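Local coordinates for heat shock protein, putative (Plasmodium falciparum, PDB 1Y6Z) that is the middle domain of a heat shock protein that probably works as an ATP-dependent Hsp90-family chaperone for unfolded proteins, at residues E199-I204 against L227-L232; I204-G209 against Y254-V259. All coordinates share one frame; numbering follows the deposited sequence.

Interaction 1 of 2, residues E199-I204 against L227-L232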
loop_
_atom_site.group_PDB
_atom_site.type_symbol
_atom_site.label_atom_id
_atom_site.label_comp_id
_atom_site.label_asym_id
_atom_site.label_seq_id
_atom_site.Cartn_x
_atom_site.Cartn_y
_atom_site.Cartn_z
ATOM N N GLU B 199 -1.022 1.531 -28.602
ATOM C CA GLU B 199 0.425 1.414 -28.654
ATOM C C GLU B 199 1.173 2.710 -28.406
ATOM O O GLU B 199 2.096 2.749 -27.558
ATOM C CB GLU B 199 0.854 0.795 -29.992
ATOM C CG GLU B 199 0.271 -0.605 -30.154
ATOM C CD GLU B 199 1.332 -1.657 -30.446
ATOM O OE1 GLU B 199 1.983 -1.556 -31.517
ATOM O OE2 GLU B 199 1.487 -2.600 -29.614
ATOM N N ASP B 200 0.775 3.740 -29.155
ATOM C CA ASP B 200 1.362 5.076 -29.101
ATOM C C ASP B 200 0.471 6.064 -28.340
ATOM O O ASP B 200 0.695 7.283 -28.410
ATOM C CB ASP B 200 1.591 5.600 -30.532
ATOM C CG ASP B 200 2.285 4.575 -31.440
ATOM O OD1 ASP B 200 3.122 3.785 -30.942
ATOM O OD2 ASP B 200 1.966 4.557 -32.654
ATOM N N GLN B 201 -0.541 5.551 -27.631
ATOM C CA GLN B 201 -1.391 6.393 -26.755
ATOM C C GLN B 201 -0.594 6.689 -25.524
ATOM O O GLN B 201 -0.107 5.770 -24.882
ATOM C CB GLN B 201 -2.680 5.689 -26.322
ATOM C CG GLN B 201 -3.585 6.621 -25.451
ATOM C CD GLN B 201 -4.880 5.958 -24.999
ATOM O OE1 GLN B 201 -5.198 4.862 -25.415
ATOM N NE2 GLN B 201 -5.618 6.628 -24.117
ATOM N N LYS B 202 -0.451 7.967 -25.211
ATOM C CA LYS B 202 0.372 8.389 -24.067
ATOM C C LYS B 202 -0.445 8.943 -22.892
ATOM O O LYS B 202 0.068 9.045 -21.779
ATOM C CB LYS B 202 1.457 9.404 -24.501
ATOM C CG LYS B 202 0.961 10.793 -24.962
ATOM C CD LYS B 202 0.644 10.822 -26.499
ATOM C CE LYS B 202 0.266 12.212 -27.058
ATOM N NZ LYS B 202 -0.897 12.893 -26.365
ATOM N N CYS B 203 -1.714 9.269 -23.138
ATOM C CA CYS B 203 -2.516 10.083 -22.197
ATOM C C CYS B 203 -3.775 9.366 -21.817
ATOM O O CYS B 203 -4.271 8.549 -22.592
ATOM C CB CYS B 203 -2.989 11.380 -22.870
ATOM S SG CYS B 203 -1.771 12.629 -23.094
ATOM N N ILE B 204 -4.334 9.739 -20.657
ATOM C CA ILE B 204 -5.655 9.256 -20.271
ATOM C C ILE B 204 -6.564 10.400 -20.618
ATOM O O ILE B 204 -6.324 11.526 -20.170
ATOM C CB ILE B 204 -5.732 8.974 -18.712
ATOM C CG1 ILE B 204 -4.737 7.885 -18.292
ATOM C CG2 ILE B 204 -7.134 8.600 -18.273
ATOM C CD1 ILE B 204 -4.438 7.929 -16.785
ATOM N N LEU B 227 -8.877 7.676 -33.403
ATOM C CA LEU B 227 -7.693 6.945 -32.900
ATOM C C LEU B 227 -8.017 5.639 -32.146
ATOM O O LEU B 227 -7.100 4.905 -31.767
ATOM C CB LEU B 227 -6.797 7.866 -32.063
ATOM C CG LEU B 227 -5.886 8.773 -32.918
ATOM C CD1 LEU B 227 -5.353 10.016 -32.164
ATOM C CD2 LEU B 227 -4.762 7.994 -33.510
ATOM N N ASN B 228 -9.316 5.333 -31.998
ATOM C CA ASN B 228 -9.790 4.199 -31.198
ATOM C C ASN B 228 -9.278 4.262 -29.753
ATOM O O ASN B 228 -8.945 3.235 -29.144
ATOM C CB ASN B 228 -9.366 2.883 -31.845
ATOM C CG ASN B 228 -10.081 2.635 -33.177
ATOM O OD1 ASN B 228 -11.287 2.388 -33.201
ATOM N ND2 ASN B 228 -9.340 2.757 -34.286
ATOM N N TYR B 229 -9.126 5.470 -29.241
ATOM C CA TYR B 229 -8.703 5.638 -27.837
ATOM C C TYR B 229 -9.956 5.576 -26.953
ATOM O O TYR B 229 -11.039 6.034 -27.372
ATOM C CB TYR B 229 -7.951 6.952 -27.641
ATOM C CG TYR B 229 -6.558 7.018 -28.246
ATOM C CD1 TYR B 229 -5.968 5.897 -28.853
ATOM C CD2 TYR B 229 -5.837 8.219 -28.221
ATOM C CE1 TYR B 229 -4.688 5.963 -29.412
ATOM C CE2 TYR B 229 -4.529 8.302 -28.769
ATOM C CZ TYR B 229 -3.975 7.173 -29.362
ATOM O OH TYR B 229 -2.707 7.234 -29.905
ATOM N N ASP B 230 -9.846 4.997 -25.748
ATOM C CA ASP B 230 -10.948 5.150 -24.798
ATOM C C ASP B 230 -10.899 6.531 -24.169
ATOM O O ASP B 230 -9.835 7.153 -24.083
ATOM C CB ASP B 230 -10.968 4.028 -23.731
ATOM C CG ASP B 230 -12.339 3.904 -23.021
ATOM O OD1 ASP B 230 -13.327 4.486 -23.500
ATOM O OD2 ASP B 230 -12.429 3.188 -21.991
ATOM N N VAL B 231 -12.067 6.995 -23.723
ATOM C CA VAL B 231 -12.219 8.253 -23.034
ATOM C C VAL B 231 -13.187 8.038 -21.875
ATOM O O VAL B 231 -14.290 7.526 -22.045
ATOM C CB VAL B 231 -12.821 9.347 -23.946
ATOM C CG1 VAL B 231 -13.072 10.646 -23.180
ATOM C CG2 VAL B 231 -11.875 9.644 -25.078
ATOM N N LEU B 232 -12.773 8.478 -20.693
ATOM C CA LEU B 232 -13.651 8.400 -19.515
ATOM C C LEU B 232 -14.671 9.518 -19.526
ATOM O O LEU B 232 -14.397 10.600 -20.044
ATOM C CB LEU B 232 -12.833 8.580 -18.239
ATOM C CG LEU B 232 -11.585 7.715 -18.176
ATOM C CD1 LEU B 232 -10.654 8.322 -17.074
ATOM C CD2 LEU B 232 -12.057 6.287 -17.949
HETATM O O HOH W 1 -7.689 3.808 -24.925
#

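Interaction 2 of 2, residues I204-G209 against Y254-V259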
loop_
_atom_site.group_PDB
_atom_site.type_symbol
_atom_site.label_atom_id
_atom_site.label_comp_id
_atom_site.label_asym_id
_atom_site.label_seq_id
_atom_site.Cartn_x
_atom_site.Cartn_y
_atom_site.Cartn_z
ATOM N N ILE B 204 -4.334 9.739 -20.657
ATOM C CA ILE B 204 -5.655 9.256 -20.271
ATOM C C ILE B 204 -6.564 10.400 -20.618
ATOM O O ILE B 204 -6.324 11.526 -20.170
ATOM C CB ILE B 204 -5.732 8.974 -18.712
ATOM C CG1 ILE B 204 -4.737 7.885 -18.292
ATOM C CG2 ILE B 204 -7.134 8.600 -18.273
ATOM C CD1 ILE B 204 -4.438 7.929 -16.785
ATOM N N TYR B 205 -7.621 10.137 -21.386
ATOM C CA TYR B 205 -8.530 11.218 -21.788
ATOM C C TYR B 205 -9.806 11.140 -21.024
ATOM O O TYR B 205 -10.224 10.059 -20.690
ATOM C CB TYR B 205 -8.836 11.162 -23.293
ATOM C CG TYR B 205 -7.593 11.372 -24.121
ATOM C CD1 TYR B 205 -6.790 10.280 -24.528
ATOM C CD2 TYR B 205 -7.184 12.662 -24.457
ATOM C CE1 TYR B 205 -5.612 10.492 -25.279
ATOM C CE2 TYR B 205 -6.031 12.887 -25.204
ATOM C CZ TYR B 205 -5.259 11.803 -25.616
ATOM O OH TYR B 205 -4.117 12.070 -26.334
ATOM N N TYR B 206 -10.423 12.290 -20.760
ATOM C CA TYR B 206 -11.805 12.329 -20.299
ATOM C C TYR B 206 -12.623 13.449 -20.937
ATOM O O TYR B 206 -12.066 14.364 -21.503
ATOM C CB TYR B 206 -11.867 12.433 -18.764
ATOM C CG TYR B 206 -11.572 13.791 -18.200
ATOM C CD1 TYR B 206 -12.613 14.674 -17.904
ATOM C CD2 TYR B 206 -10.272 14.177 -17.921
ATOM C CE1 TYR B 206 -12.357 15.914 -17.363
ATOM C CE2 TYR B 206 -10.003 15.438 -17.387
ATOM C CZ TYR B 206 -11.065 16.287 -17.114
ATOM O OH TYR B 206 -10.818 17.516 -16.568
ATOM N N ILE B 207 -13.943 13.364 -20.814
ATOM C CA ILE B 207 -14.859 14.371 -21.404
ATOM C C ILE B 207 -16.093 14.673 -20.539
ATOM O O ILE B 207 -16.888 13.766 -20.239
ATOM C CB ILE B 207 -15.305 13.973 -22.847
ATOM C CG1 ILE B 207 -16.179 15.072 -23.478
ATOM C CG2 ILE B 207 -16.043 12.601 -22.894
ATOM C CD1 ILE B 207 -16.179 15.043 -25.011
ATOM N N SER B 208 -16.256 15.948 -20.161
ATOM C CA SER B 208 -17.511 16.407 -19.535
ATOM C C SER B 208 -18.744 15.927 -20.318
ATOM O O SER B 208 -18.936 16.272 -21.505
ATOM C CB SER B 208 -17.533 17.933 -19.395
ATOM O OG SER B 208 -16.505 18.399 -18.525
ATOM N N GLY B 209 -19.557 15.108 -19.654
ATOM C CA GLY B 209 -20.783 14.575 -20.216
ATOM C C GLY B 209 -21.972 15.015 -19.382
ATOM O O GLY B 209 -21.811 15.548 -18.268
ATOM N N TYR B 254 1.050 9.427 -15.869
ATOM C CA TYR B 254 0.209 9.755 -17.040
ATOM C C TYR B 254 -0.476 11.087 -16.895
ATOM O O TYR B 254 -1.020 11.402 -15.851
ATOM C CB TYR B 254 -0.866 8.692 -17.252
ATOM C CG TYR B 254 -0.296 7.366 -17.623
ATOM C CD1 TYR B 254 -0.054 6.402 -16.667
ATOM C CD2 TYR B 254 0.066 7.097 -18.940
ATOM C CE1 TYR B 254 0.501 5.164 -17.013
ATOM C CE2 TYR B 254 0.609 5.879 -19.306
ATOM C CZ TYR B 254 0.837 4.922 -18.335
ATOM O OH TYR B 254 1.375 3.713 -18.706
ATOM N N GLU B 255 -0.455 11.869 -17.961
ATOM C CA GLU B 255 -1.230 13.073 -18.008
ATOM C C GLU B 255 -2.682 12.684 -18.246
ATOM O O GLU B 255 -2.946 11.663 -18.866
ATOM C CB GLU B 255 -0.672 13.987 -19.094
ATOM C CG GLU B 255 0.443 14.837 -18.549
ATOM C CD GLU B 255 1.290 15.431 -19.626
ATOM O OE1 GLU B 255 2.536 15.264 -19.535
ATOM O OE2 GLU B 255 0.710 16.051 -20.564
ATOM N N VAL B 256 -3.608 13.473 -17.712
ATOM C CA VAL B 256 -5.024 13.179 -17.827
ATOM C C VAL B 256 -5.734 14.353 -18.498
ATOM O O VAL B 256 -5.951 15.405 -17.894
ATOM C CB VAL B 256 -5.634 12.935 -16.419
ATOM C CG1 VAL B 256 -7.134 12.832 -16.521
ATOM C CG2 VAL B 256 -5.002 11.680 -15.779
ATOM N N LEU B 257 -6.100 14.184 -19.748
ATOM C CA LEU B 257 -6.508 15.337 -20.537
ATOM C C LEU B 257 -8.007 15.436 -20.709
ATOM O O LEU B 257 -8.680 14.444 -21.027
ATOM C CB LEU B 257 -5.819 15.252 -21.905
ATOM C CG LEU B 257 -4.443 15.912 -22.060
ATOM C CD1 LEU B 257 -3.466 15.782 -20.879
ATOM C CD2 LEU B 257 -3.821 15.411 -23.353
ATOM N N ASP B 258 -8.530 16.637 -20.489
ATOM C CA ASP B 258 -9.893 16.943 -20.860
ATOM C C ASP B 258 -9.841 16.983 -22.388
ATOM O O ASP B 258 -8.888 17.553 -22.935
ATOM C CB ASP B 258 -10.309 18.319 -20.296
ATOM C CG ASP B 258 -11.804 18.607 -20.463
ATOM O OD1 ASP B 258 -12.347 19.412 -19.679
ATOM O OD2 ASP B 258 -12.450 18.053 -21.372
ATOM N N VAL B 259 -10.829 16.376 -23.049
ATOM C CA VAL B 259 -10.932 16.336 -24.523
ATOM C C VAL B 259 -11.118 17.752 -25.108
ATOM O O VAL B 259 -11.027 17.944 -26.332
ATOM C CB VAL B 259 -12.102 15.395 -24.963
ATOM C CG1 VAL B 259 -12.631 15.714 -26.354
ATOM C CG2 VAL B 259 -11.677 13.938 -24.872
HETATM O O HOH W 2 -15.112 17.824 -21.613
#

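Interaction 1 of 2, residues E199-I204 against L227-L232
Q201 lies flat on the ring of Y229 just before two parallel strands, 204-208 and 231-234, come together in the small alpha-beta part of this Hsp90 middle domain. The two backbones run almost the same way, yet no direct hydrogen bond joins the segments here; a stacked amide, a bridging water and an apolar contact link them. The glutamine chain is fully extended, with CG anti to the backbone N (chi1 -178°), and it slides over the ring from the hydroxyl end toward the root of the tyrosine. Its CB meets CZ of Y229 at 3.6 Å. Next, CG of Q201 stands over the middle of the Y229 ring, 3.8 Å from the centroid and only 8° off the normal, a CH-pi contact. CD then reaches CG of Y229, and OE1 lies near CD1 of the same ring. Amide and ring planes are 13° apart, a close stack, while CB of L227 covers the opposite face, so that the tyrosine is sandwiched. What fixes the rotation of the amide is its bonding at both ends. Q201 NE2 donates to C203 O at 2.8 Å, nearly in line with that carbonyl, which ties the Q201 side chain to the backbone two residues on. OE1 takes a hydrogen bond from K198 N and another from the water. On the second segment, N228, with positive phi, follows helix 222-226 in a Schellman motif; D230 has its carboxylate held by S180 and N182. Farther along, I204 and L232 bring their side chains together through CG2 and CD1, 3.7 Å apart, beside Y193 of helix 190-195. The bridging water sits 2.7 Å from Q201 OE1, to which it donates, and accepts from D230 N at 2.6 Å.

Interaction 2 of 2, residues I204-G209 against Y254-V259
The ring of Y206 lies across the neighbouring strand, with D258 CA over one face in a CH-pi contact, 4.0 Å from the centroid and offset toward the rim. Its CG stands between the backbone N and the carbonyl carbon (chi1 77°), which swings the ring over toward D258; V256 CG1 approaches CD2 of Y206 obliquely at 3.7 Å. On the other side of the sheet, Y205 and L257 run side by side, CE2 of the tyrosine 3.8 Å from CD2 of the leucine. Between these two layers of side chains the strands run parallel, with alternating hydrogen bonds: I204 N to E255 O, L257 N to I204 O, Y206 N to L257 O at 2.8 Å, and V259 N to Y206 O. The first is almost straight, 176° at the hydrogen. At the end of the ladder a water accepts from S208 N and donates to D258 OD2, which also takes N260 N, while I207 CD1 packs on V259 CG1. Strand 204-208 is the central one of three, flanked by 256-258 and 231-234. Helix 237-249 packs against the Y206 and V256 face through L243, L246 and T247, and L224 of helix 222-226 meets Y205 and V259 on the other.

Interactions 1 and 2 lie about 10 Å apart, centre to centre, and share I204, where the loop after helix 190-195 becomes the middle strand of a three-stranded parallel sheet. Along the chain the segments come in the order 199-204, 204-209, 227-232 and 254-259. From the central strand the chain passes through helices 212-215 and 222-226 to one outer strand, 231-234, and then through helix 237-249 to the other, 256-258. Interaction 2 pairs the central strand with 256-258, and interaction 1 packs the approaches to the central strand and to 231-234. L232 N and O, which probably hydrogen-bond with Y205 O and I207 N, respectively, connect the two within this alpha-beta portion of the middle domain.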